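Long-range contacts in minor capsid protein (Cafeteriavirus-dependent mavirus, PDB 6G42), which forms the penton of the virophage capsid, a pentamer built on a single jelly-roll that probably closes the fivefold vertices of the shell: residues S33-R38 with R272-F277; Y8-E13 with Q298-F303; S139-I144 with E188-S193. All blocks are in the same frame, centred on the assembly; numbering follows the deposited sequence.

Interaction 1 (S33-R38 with R272-F277)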
loop_
_atom_site.group_PDB
_atom_site.type_symbol
_atom_site.label_atom_id
_atom_site.label_comp_id
_atom_site.label_asym_id
_atom_site.label_seq_id
_atom_site.Cartn_x
_atom_site.Cartn_y
_atom_site.Cartn_z
ATOM N N SER C 33 -7.781 28.677 15.249
ATOM C CA SER C 33 -8.383 29.692 14.405
ATOM C C SER C 33 -7.324 30.633 13.844
ATOM O O SER C 33 -6.297 30.859 14.472
ATOM C CB SER C 33 -9.413 30.471 15.209
ATOM O OG SER C 33 -10.212 31.267 14.360
ATOM N N VAL C 34 -7.571 31.155 12.645
ATOM C CA VAL C 34 -6.656 32.094 11.999
ATOM C C VAL C 34 -7.420 33.186 11.278
ATOM O O VAL C 34 -8.370 32.905 10.545
ATOM C CB VAL C 34 -5.761 31.437 10.924
ATOM C CG1 VAL C 34 -4.593 32.354 10.602
ATOM C CG2 VAL C 34 -5.227 30.103 11.378
ATOM N N ASP C 35 -6.967 34.422 11.465
ATOM C CA ASP C 35 -7.415 35.550 10.661
ATOM C C ASP C 35 -6.380 35.812 9.578
ATOM O O ASP C 35 -5.268 36.257 9.867
ATOM C CB ASP C 35 -7.597 36.804 11.526
ATOM C CG ASP C 35 -8.747 36.676 12.517
ATOM O OD1 ASP C 35 -9.819 36.130 12.155
ATOM O OD2 ASP C 35 -8.579 37.144 13.665
ATOM N N ILE C 36 -6.753 35.510 8.337
ATOM C CA ILE C 36 -5.979 35.923 7.166
ATOM C C ILE C 36 -6.351 37.377 6.899
ATOM O O ILE C 36 -7.522 37.675 6.688
ATOM C CB ILE C 36 -6.292 35.068 5.909
ATOM C CG1 ILE C 36 -5.690 33.660 6.038
ATOM C CG2 ILE C 36 -5.769 35.741 4.638
ATOM C CD1 ILE C 36 -6.555 32.679 6.798
ATOM N N PHE C 37 -5.356 38.262 6.909
ATOM C CA PHE C 37 -5.562 39.696 6.712
ATOM C C PHE C 37 -4.411 40.231 5.860
ATOM O O PHE C 37 -3.244 40.032 6.199
ATOM C CB PHE C 37 -5.636 40.381 8.091
ATOM C CG PHE C 37 -6.030 41.852 8.076
ATOM C CD1 PHE C 37 -6.659 42.469 6.982
ATOM C CD2 PHE C 37 -5.808 42.620 9.218
ATOM C CE1 PHE C 37 -7.011 43.814 7.025
ATOM C CE2 PHE C 37 -6.165 43.962 9.264
ATOM C CZ PHE C 37 -6.768 44.559 8.168
ATOM N N ARG C 38 -4.752 40.867 4.738
ATOM C CA ARG C 38 -3.762 41.347 3.761
ATOM C C ARG C 38 -3.926 42.821 3.377
ATOM O O ARG C 38 -4.975 43.419 3.611
ATOM C CB ARG C 38 -3.809 40.470 2.512
ATOM C CG ARG C 38 -3.564 38.996 2.815
ATOM C CD ARG C 38 -3.107 38.232 1.586
ATOM N NE ARG C 38 -1.754 38.606 1.172
ATOM C CZ ARG C 38 -0.630 38.198 1.761
ATOM N NH1 ARG C 38 -0.658 37.388 2.822
ATOM N NH2 ARG C 38 0.540 38.608 1.282
ATOM N N ARG C 272 -9.992 40.080 3.854
ATOM C CA ARG C 272 -9.678 39.241 4.992
ATOM C C ARG C 272 -10.793 38.230 5.241
ATOM O O ARG C 272 -11.936 38.429 4.818
ATOM C CB ARG C 272 -9.471 40.111 6.239
ATOM C CG ARG C 272 -10.691 40.903 6.682
ATOM C CD ARG C 272 -10.335 41.990 7.684
ATOM N NE ARG C 272 -10.106 41.472 9.033
ATOM C CZ ARG C 272 -9.837 42.223 10.103
ATOM N NH1 ARG C 272 -9.749 43.551 10.006
ATOM N NH2 ARG C 272 -9.650 41.642 11.286
ATOM N N PHE C 273 -10.442 37.147 5.926
ATOM C CA PHE C 273 -11.416 36.141 6.357
ATOM C C PHE C 273 -10.859 35.287 7.486
ATOM O O PHE C 273 -9.663 35.303 7.763
ATOM C CB PHE C 273 -11.868 35.255 5.183
ATOM C CG PHE C 273 -10.745 34.528 4.489
ATOM C CD1 PHE C 273 -10.024 35.146 3.473
ATOM C CD2 PHE C 273 -10.426 33.218 4.831
ATOM C CE1 PHE C 273 -8.997 34.482 2.822
ATOM C CE2 PHE C 273 -9.400 32.549 4.184
ATOM C CZ PHE C 273 -8.683 33.182 3.178
ATOM N N ASN C 274 -11.760 34.550 8.126
ATOM C CA ASN C 274 -11.438 33.667 9.238
ATOM C C ASN C 274 -11.471 32.208 8.778
ATOM O O ASN C 274 -12.306 31.830 7.955
ATOM C CB ASN C 274 -12.447 33.869 10.365
ATOM C CG ASN C 274 -12.062 33.128 11.627
ATOM O OD1 ASN C 274 -12.600 32.055 11.922
ATOM N ND2 ASN C 274 -11.111 33.683 12.373
ATOM N N LEU C 275 -10.549 31.409 9.309
ATOM C CA LEU C 275 -10.584 29.951 9.177
ATOM C C LEU C 275 -10.489 29.361 10.574
ATOM O O LEU C 275 -9.697 29.836 11.394
ATOM C CB LEU C 275 -9.413 29.432 8.340
ATOM C CG LEU C 275 -9.330 29.889 6.886
ATOM C CD1 LEU C 275 -8.003 29.480 6.276
ATOM C CD2 LEU C 275 -10.474 29.315 6.077
ATOM N N SER C 276 -11.293 28.330 10.838
ATOM C CA SER C 276 -11.190 27.568 12.082
ATOM C C SER C 276 -11.422 26.085 11.847
ATOM O O SER C 276 -12.143 25.702 10.929
ATOM C CB SER C 276 -12.163 28.102 13.143
ATOM O OG SER C 276 -13.422 28.390 12.583
ATOM N N PHE C 277 -10.801 25.269 12.702
ATOM C CA PHE C 277 -10.891 23.809 12.650
ATOM C C PHE C 277 -11.914 23.283 13.666
ATOM O O PHE C 277 -11.900 23.663 14.839
ATOM C CB PHE C 277 -9.513 23.181 12.904
ATOM C CG PHE C 277 -8.571 23.285 11.730
ATOM C CD1 PHE C 277 -7.928 24.488 11.434
ATOM C CD2 PHE C 277 -8.328 22.183 10.917
ATOM C CE1 PHE C 277 -7.064 24.585 10.351
ATOM C CE2 PHE C 277 -7.462 22.275 9.836
ATOM C CZ PHE C 277 -6.827 23.472 9.552
#
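Arg272 and Phe37 meet through their flat groups: the guanidinium lies on one face of the phenyl ring with the planes 22° apart, a stacked cation-pi pair in which Arg272 CZ stands 4.1 Å from the centroid of the Phe37 ring. Arg272 CD adds a CH-pi contact over the same ring. The bend at the third torsion of the arginine (chi3 -77°) turns the guanidinium flat onto the ring.

The polar side chains on this face gather round one amide. Asn274 ND2 gives a bond of 2.8 Å to Asp35 OD1, reached from above the carboxylate plane, and a longer one of 3.3 Å to Ser33 OG; both acceptors lie near the amide plane, which fixes the rotation of the group.

Beneath these contacts the backbones run antiparallel, and the strands belong to one of the two sheets of the jelly-roll sandwich. Val34 and Leu275 exchange two bonds, as do Ile36 and Phe273.

Apolar contacts take the other face. Ile36 CB sits over the ring of Phe273, 4.2 Å from its centroid, while Ile36 CD1 reaches Leu275 CD1 at 3.6 Å. Phe273 and Leu275 continue inward onto Leu301 of strand 296-305.

Interaction 2 (Y8-E13 with Q298-F303)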
loop_
_atom_site.group_PDB
_atom_site.type_symbol
_atom_site.label_atom_id
_atom_site.label_comp_id
_atom_site.label_asym_id
_atom_site.label_seq_id
_atom_site.Cartn_x
_atom_site.Cartn_y
_atom_site.Cartn_z
ATOM N N TYR C 8 -3.329 30.497 -10.884
ATOM C CA TYR C 8 -3.153 29.759 -9.625
ATOM C C TYR C 8 -2.647 30.730 -8.560
ATOM O O TYR C 8 -1.530 31.237 -8.663
ATOM C CB TYR C 8 -2.147 28.609 -9.792
ATOM C CG TYR C 8 -2.661 27.458 -10.629
ATOM C CD1 TYR C 8 -2.665 27.530 -12.021
ATOM C CD2 TYR C 8 -3.151 26.300 -10.033
ATOM C CE1 TYR C 8 -3.147 26.486 -12.792
ATOM C CE2 TYR C 8 -3.630 25.245 -10.795
ATOM C CZ TYR C 8 -3.626 25.342 -12.172
ATOM O OH TYR C 8 -4.102 24.297 -12.924
ATOM N N ILE C 9 -3.477 30.989 -7.553
ATOM C CA ILE C 9 -3.112 31.855 -6.431
ATOM C C ILE C 9 -3.059 30.961 -5.193
ATOM O O ILE C 9 -4.043 30.299 -4.860
ATOM C CB ILE C 9 -4.105 33.041 -6.260
ATOM C CG1 ILE C 9 -4.132 33.906 -7.527
ATOM C CG2 ILE C 9 -3.722 33.919 -5.075
ATOM C CD1 ILE C 9 -5.259 34.919 -7.570
ATOM N N TRP C 10 -1.901 30.953 -4.536
ATOM C CA TRP C 10 -1.621 30.088 -3.390
ATOM C C TRP C 10 -1.512 30.923 -2.132
ATOM O O TRP C 10 -0.846 31.957 -2.138
ATOM C CB TRP C 10 -0.287 29.362 -3.575
ATOM C CG TRP C 10 -0.236 28.436 -4.746
ATOM C CD1 TRP C 10 0.282 28.707 -5.979
ATOM C CD2 TRP C 10 -0.708 27.092 -4.797
ATOM N NE1 TRP C 10 0.159 27.616 -6.796
ATOM C CE2 TRP C 10 -0.443 26.606 -6.095
ATOM C CE3 TRP C 10 -1.339 26.248 -3.871
ATOM C CZ2 TRP C 10 -0.782 25.306 -6.499
ATOM C CZ3 TRP C 10 -1.675 24.949 -4.266
ATOM C CH2 TRP C 10 -1.396 24.496 -5.575
ATOM N N LEU C 11 -2.123 30.444 -1.051
ATOM C CA LEU C 11 -2.130 31.146 0.236
ATOM C C LEU C 11 -1.707 30.201 1.372
ATOM O O LEU C 11 -2.396 29.227 1.671
ATOM C CB LEU C 11 -3.521 31.745 0.498
ATOM C CG LEU C 11 -3.818 32.443 1.829
ATOM C CD1 LEU C 11 -2.853 33.581 2.113
ATOM C CD2 LEU C 11 -5.242 32.968 1.810
ATOM N N ASN C 12 -0.565 30.510 1.989
ATOM C CA ASN C 12 -0.024 29.746 3.116
ATOM C C ASN C 12 -0.403 30.414 4.429
ATOM O O ASN C 12 -0.584 31.636 4.485
ATOM C CB ASN C 12 1.504 29.653 3.033
ATOM C CG ASN C 12 1.973 28.860 1.832
ATOM O OD1 ASN C 12 2.232 27.658 1.927
ATOM N ND2 ASN C 12 2.064 29.522 0.686
ATOM N N GLU C 13 -0.516 29.609 5.481
ATOM C CA GLU C 13 -0.773 30.134 6.816
ATOM C C GLU C 13 -0.322 29.146 7.899
ATOM O O GLU C 13 -0.346 27.938 7.687
ATOM C CB GLU C 13 -2.258 30.485 6.959
ATOM C CG GLU C 13 -2.569 31.536 8.015
ATOM C CD GLU C 13 -2.022 32.932 7.723
ATOM O OE1 GLU C 13 -2.038 33.371 6.551
ATOM O OE2 GLU C 13 -1.591 33.608 8.683
ATOM N N GLN C 298 -0.266 23.936 10.090
ATOM C CA GLN C 298 0.061 24.434 8.752
ATOM C C GLN C 298 -1.144 24.242 7.848
ATOM O O GLN C 298 -1.998 23.390 8.102
ATOM C CB GLN C 298 1.271 23.709 8.176
ATOM C CG GLN C 298 2.593 24.102 8.813
ATOM C CD GLN C 298 3.710 23.103 8.542
ATOM O OE1 GLN C 298 3.548 22.162 7.760
ATOM N NE2 GLN C 298 4.852 23.300 9.193
ATOM N N LEU C 299 -1.194 25.041 6.789
ATOM C CA LEU C 299 -2.401 25.194 5.985
ATOM C C LEU C 299 -2.062 25.818 4.638
ATOM O O LEU C 299 -1.354 26.816 4.577
ATOM C CB LEU C 299 -3.382 26.080 6.756
ATOM C CG LEU C 299 -4.813 26.256 6.254
ATOM C CD1 LEU C 299 -5.765 26.344 7.439
ATOM C CD2 LEU C 299 -4.950 27.499 5.384
ATOM N N LYS C 300 -2.560 25.223 3.563
ATOM C CA LYS C 300 -2.285 25.710 2.212
ATOM C C LYS C 300 -3.577 25.701 1.399
ATOM O O LYS C 300 -4.230 24.664 1.274
ATOM C CB LYS C 300 -1.210 24.851 1.544
ATOM C CG LYS C 300 -0.541 25.502 0.337
ATOM C CD LYS C 300 0.789 24.828 -0.002
ATOM C CE LYS C 300 1.703 25.705 -0.848
ATOM N NZ LYS C 300 1.742 25.268 -2.268
ATOM N N LEU C 301 -3.940 26.869 0.874
ATOM C CA LEU C 301 -5.156 27.049 0.093
ATOM C C LEU C 301 -4.800 27.345 -1.360
ATOM O O LEU C 301 -3.732 27.886 -1.649
ATOM C CB LEU C 301 -5.974 28.207 0.662
ATOM C CG LEU C 301 -6.340 28.155 2.144
ATOM C CD1 LEU C 301 -6.974 29.466 2.557
ATOM C CD2 LEU C 301 -7.289 27.007 2.448
ATOM N N LEU C 302 -5.700 26.983 -2.268
ATOM C CA LEU C 302 -5.543 27.299 -3.685
ATOM C C LEU C 302 -6.792 27.992 -4.211
ATOM O O LEU C 302 -7.892 27.439 -4.129
ATOM C CB LEU C 302 -5.282 26.030 -4.501
ATOM C CG LEU C 302 -5.301 26.176 -6.028
ATOM C CD1 LEU C 302 -4.238 27.163 -6.501
ATOM C CD2 LEU C 302 -5.122 24.825 -6.702
ATOM N N PHE C 303 -6.608 29.200 -4.742
ATOM C CA PHE C 303 -7.645 29.881 -5.507
ATOM C C PHE C 303 -7.321 29.670 -6.985
ATOM O O PHE C 303 -6.326 30.195 -7.495
ATOM C CB PHE C 303 -7.719 31.359 -5.127
ATOM C CG PHE C 303 -8.095 31.586 -3.684
ATOM C CD1 PHE C 303 -9.431 31.604 -3.292
ATOM C CD2 PHE C 303 -7.111 31.760 -2.710
ATOM C CE1 PHE C 303 -9.778 31.801 -1.963
ATOM C CE2 PHE C 303 -7.450 31.956 -1.379
ATOM C CZ PHE C 303 -8.786 31.978 -1.004
#
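Trp10 is held between two side chains of the neighbouring strand: Leu302 lies over one face of the indole and Lys300 over the other. The strands run antiparallel, with Ile9 and Leu11 making paired backbone bonds to Phe303 and Leu301. Within the chain 8-15 is the last strand of this jelly-roll sheet, which continues from 296-305 to 49-62, but the backbones of Trp10 and Asn12 go on to bond to the second subunit.

Lys300 leaves the backbone at CB with CG anti to its N (chi1 -162°), which starts the chain out alongside Asn12. CG and CD then pass Asn12 OD1, and CE comes nearest to that oxygen, at 3.4 Å. A bend at the last torsion (chi4 -105°) carries NZ over the indole in a cation-pi contact, 4.1 Å from the centroid of the six-membered ring of Trp10 and toward its rim. The same NZ makes a salt bridge to Glu216 of the second subunit, whose other carboxylate oxygen takes a hydrogen bond from Asn12 ND2.

On the opposite indole face, Leu302 CD1 stands almost directly above the six-membered ring, 3.7 Å from its centroid, and also touches Tyr8 CD2. The other side of the sheet is oily: Leu11 CD2 meets Leu301 CD1 and the edge of the Phe303 ring, both at 4.0 Å.

Trp10 NE1 bonds to Tyr262 O of the second subunit, so the indole is fixed at its nitrogen as well as its faces. A buried ammonium with both an aromatic face and a carboxylate beside it would probably keep its positive charge, and here that charge joins the strand pair to the adjoining subunit.

Interaction 3 (S139-I144 with E188-S193)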
loop_
_atom_site.group_PDB
_atom_site.type_symbol
_atom_site.label_atom_id
_atom_site.label_comp_id
_atom_site.label_asym_id
_atom_site.label_seq_id
_atom_site.Cartn_x
_atom_site.Cartn_y
_atom_site.Cartn_z
ATOM N N SER C 139 -1.410 -5.654 20.822
ATOM C CA SER C 139 -2.243 -6.129 19.702
ATOM C C SER C 139 -3.419 -5.219 19.314
ATOM O O SER C 139 -4.089 -5.480 18.314
ATOM C CB SER C 139 -2.792 -7.515 20.029
ATOM O OG SER C 139 -3.792 -7.440 21.023
ATOM N N LYS C 140 -3.676 -4.179 20.110
ATOM C CA LYS C 140 -4.865 -3.305 19.965
ATOM C C LYS C 140 -6.229 -4.042 20.026
ATOM O O LYS C 140 -7.239 -3.559 19.502
ATOM C CB LYS C 140 -4.753 -2.427 18.709
ATOM C CG LYS C 140 -3.625 -1.402 18.772
ATOM C CD LYS C 140 -2.435 -1.776 17.906
ATOM C CE LYS C 140 -2.704 -1.508 16.429
ATOM N NZ LYS C 140 -1.521 -1.823 15.575
ATOM N N LYS C 141 -6.243 -5.188 20.708
ATOM C CA LYS C 141 -7.420 -6.046 20.840
ATOM C C LYS C 141 -7.713 -6.266 22.311
ATOM O O LYS C 141 -6.790 -6.375 23.120
ATOM C CB LYS C 141 -7.165 -7.401 20.192
ATOM C CG LYS C 141 -7.048 -7.360 18.681
ATOM C CD LYS C 141 -6.416 -8.637 18.156
ATOM C CE LYS C 141 -6.547 -8.743 16.647
ATOM N NZ LYS C 141 -6.080 -10.067 16.157
ATOM N N PHE C 142 -8.997 -6.332 22.652
ATOM C CA PHE C 142 -9.423 -6.602 24.021
ATOM C C PHE C 142 -9.403 -8.103 24.288
ATOM O O PHE C 142 -9.713 -8.904 23.398
ATOM C CB PHE C 142 -10.815 -6.027 24.279
ATOM C CG PHE C 142 -10.852 -4.526 24.294
ATOM C CD1 PHE C 142 -10.968 -3.810 23.108
ATOM C CD2 PHE C 142 -10.763 -3.821 25.495
ATOM C CE1 PHE C 142 -11.000 -2.421 23.116
ATOM C CE2 PHE C 142 -10.794 -2.431 25.509
ATOM C CZ PHE C 142 -10.912 -1.729 24.317
ATOM N N GLU C 143 -9.036 -8.465 25.518
ATOM C CA GLU C 143 -8.885 -9.863 25.938
ATOM C C GLU C 143 -9.728 -10.163 27.172
ATOM O O GLU C 143 -9.926 -9.293 28.023
ATOM C CB GLU C 143 -7.421 -10.161 26.268
ATOM C CG GLU C 143 -6.451 -9.930 25.123
ATOM C CD GLU C 143 -5.031 -10.311 25.488
ATOM O OE1 GLU C 143 -4.545 -9.883 26.554
ATOM O OE2 GLU C 143 -4.386 -11.028 24.698
ATOM N N ILE C 144 -10.206 -11.403 27.262
ATOM C CA ILE C 144 -10.895 -11.914 28.449
ATOM C C ILE C 144 -10.066 -13.071 28.988
ATOM O O ILE C 144 -9.809 -14.040 28.268
ATOM C CB ILE C 144 -12.334 -12.378 28.129
ATOM C CG1 ILE C 144 -13.207 -11.176 27.750
ATOM C CG2 ILE C 144 -12.967 -13.090 29.321
ATOM C CD1 ILE C 144 -14.427 -11.531 26.927
ATOM N N GLU C 188 -8.502 -15.572 26.059
ATOM C CA GLU C 188 -9.191 -15.453 24.762
ATOM C C GLU C 188 -9.182 -13.996 24.287
ATOM O O GLU C 188 -9.454 -13.079 25.065
ATOM C CB GLU C 188 -10.636 -15.960 24.862
ATOM C CG GLU C 188 -10.776 -17.479 24.925
ATOM C CD GLU C 188 -10.690 -18.177 23.572
ATOM O OE1 GLU C 188 -10.341 -17.538 22.553
ATOM O OE2 GLU C 188 -10.978 -19.392 23.528
ATOM N N THR C 189 -8.879 -13.802 23.003
ATOM C CA THR C 189 -8.729 -12.470 22.407
ATOM C C THR C 189 -9.632 -12.319 21.181
ATOM O O THR C 189 -10.068 -13.307 20.597
ATOM C CB THR C 189 -7.245 -12.178 22.043
ATOM O OG1 THR C 189 -7.130 -10.878 21.447
ATOM C CG2 THR C 189 -6.669 -13.224 21.089
ATOM N N GLN C 190 -9.913 -11.069 20.818
ATOM C CA GLN C 190 -10.667 -10.733 19.604
ATOM C C GLN C 190 -9.951 -11.265 18.366
ATOM O O GLN C 190 -8.723 -11.256 18.316
ATOM C CB GLN C 190 -10.789 -9.208 19.474
ATOM C CG GLN C 190 -11.757 -8.530 20.432
ATOM C CD GLN C 190 -11.827 -7.016 20.227
ATOM O OE1 GLN C 190 -10.863 -6.301 20.493
ATOM N NE2 GLN C 190 -12.973 -6.522 19.761
ATOM N N ASP C 191 -10.708 -11.715 17.364
ATOM C CA ASP C 191 -10.102 -12.111 16.074
ATOM C C ASP C 191 -9.741 -10.913 15.158
ATOM O O ASP C 191 -9.087 -11.100 14.127
ATOM C CB ASP C 191 -10.920 -13.216 15.340
ATOM C CG ASP C 191 -12.282 -12.740 14.790
ATOM O OD1 ASP C 191 -12.362 -11.718 14.071
ATOM O OD2 ASP C 191 -13.285 -13.452 15.027
ATOM N N ALA C 192 -10.148 -9.701 15.546
ATOM C CA ALA C 192 -9.885 -8.473 14.781
ATOM C C ALA C 192 -10.021 -7.220 15.647
ATOM O O ALA C 192 -10.788 -7.196 16.611
ATOM C CB ALA C 192 -10.831 -8.380 13.594
ATOM N N SER C 193 -9.286 -6.174 15.281
ATOM C CA SER C 193 -9.351 -4.892 15.976
ATOM C C SER C 193 -10.711 -4.232 15.738
ATOM O O SER C 193 -11.220 -4.265 14.619
ATOM C CB SER C 193 -8.226 -3.973 15.495
ATOM O OG SER C 193 -8.150 -2.801 16.288
#
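Phe142 and Gln190 make the close part of this contact, through a side chain that does the work of a backbone. Gln190 OE1 accepts the N-H of Phe142 at 2.9 Å in a nearly straight bond (167° at the hydrogen), although the donor is tilted from the amide carbonyl plane. The glutamine, extended beyond CG, lies side by side with the phenylalanine, and the same OE1 rests at the edge of the Phe142 ring, 3.6 Å from CD1. Its NE2 bonds to Thr194 OG1, so the amide is held from both ends. The return bond, from Gln190 N to Phe142 O, is weak at 3.4 Å. Regular pairing follows at Ile144 and Glu188, where two backbone bonds close an antiparallel pair: Ile144 N to Glu188 O is 2.9 Å and Glu188 N to Ile144 O is 3.0 Å.

Lys141 also packs closely, lying along the turn by which the second segment leaves its strand. Its CB is near Thr189 OG1 and Gln190 OE1, its CD is 3.5 Å from Gln190 O, and its CE passes 3.8 Å from Ala192 CA; these are van der Waals contacts, and NZ makes no bond across the contact. The loose side is at Ser193, whose OG reaches Lys140 O in a weak bond of 3.4 Å. Near the paired end, Glu143 CG brushes Thr189, while the glutamate's carboxylate bonds to Asn136.

This is one margin of a small antiparallel sheet, with strand 141-145 in the middle, between 132-136 and 187-189. Phe142 packs on Phe135 of the first of these and meets Phe166, just beyond helix 160-165, edge-to-face, and the turn at Asp191 is tied to Ser168 and comes up against Lys137 of the third subunit.

How the interactions relate
Interactions 1 and 2 belong to the jelly-roll and face each other across it: Phe273 packs on Leu11 and Phe277 on Leu299 in one shared interior, with Glu13, against Val34 and Ile36, as its polar margin. Their other faces differ. Interaction 2 is the more buried and turns charged and aromatic groups toward the second subunit, whereas interaction 1 carries a small polar group round one asparagine amide and an arginine-phenylalanine stack nearer the surface, with Phe37 and Arg38 reaching that subunit. Interaction 3 lies on the opposite side of the chain's centre, about 44 Å from interaction 1 between centres, in a separate small sheet. It is partly buried, short in regular pairing, and relies on a glutamine side chain where the strand gives out.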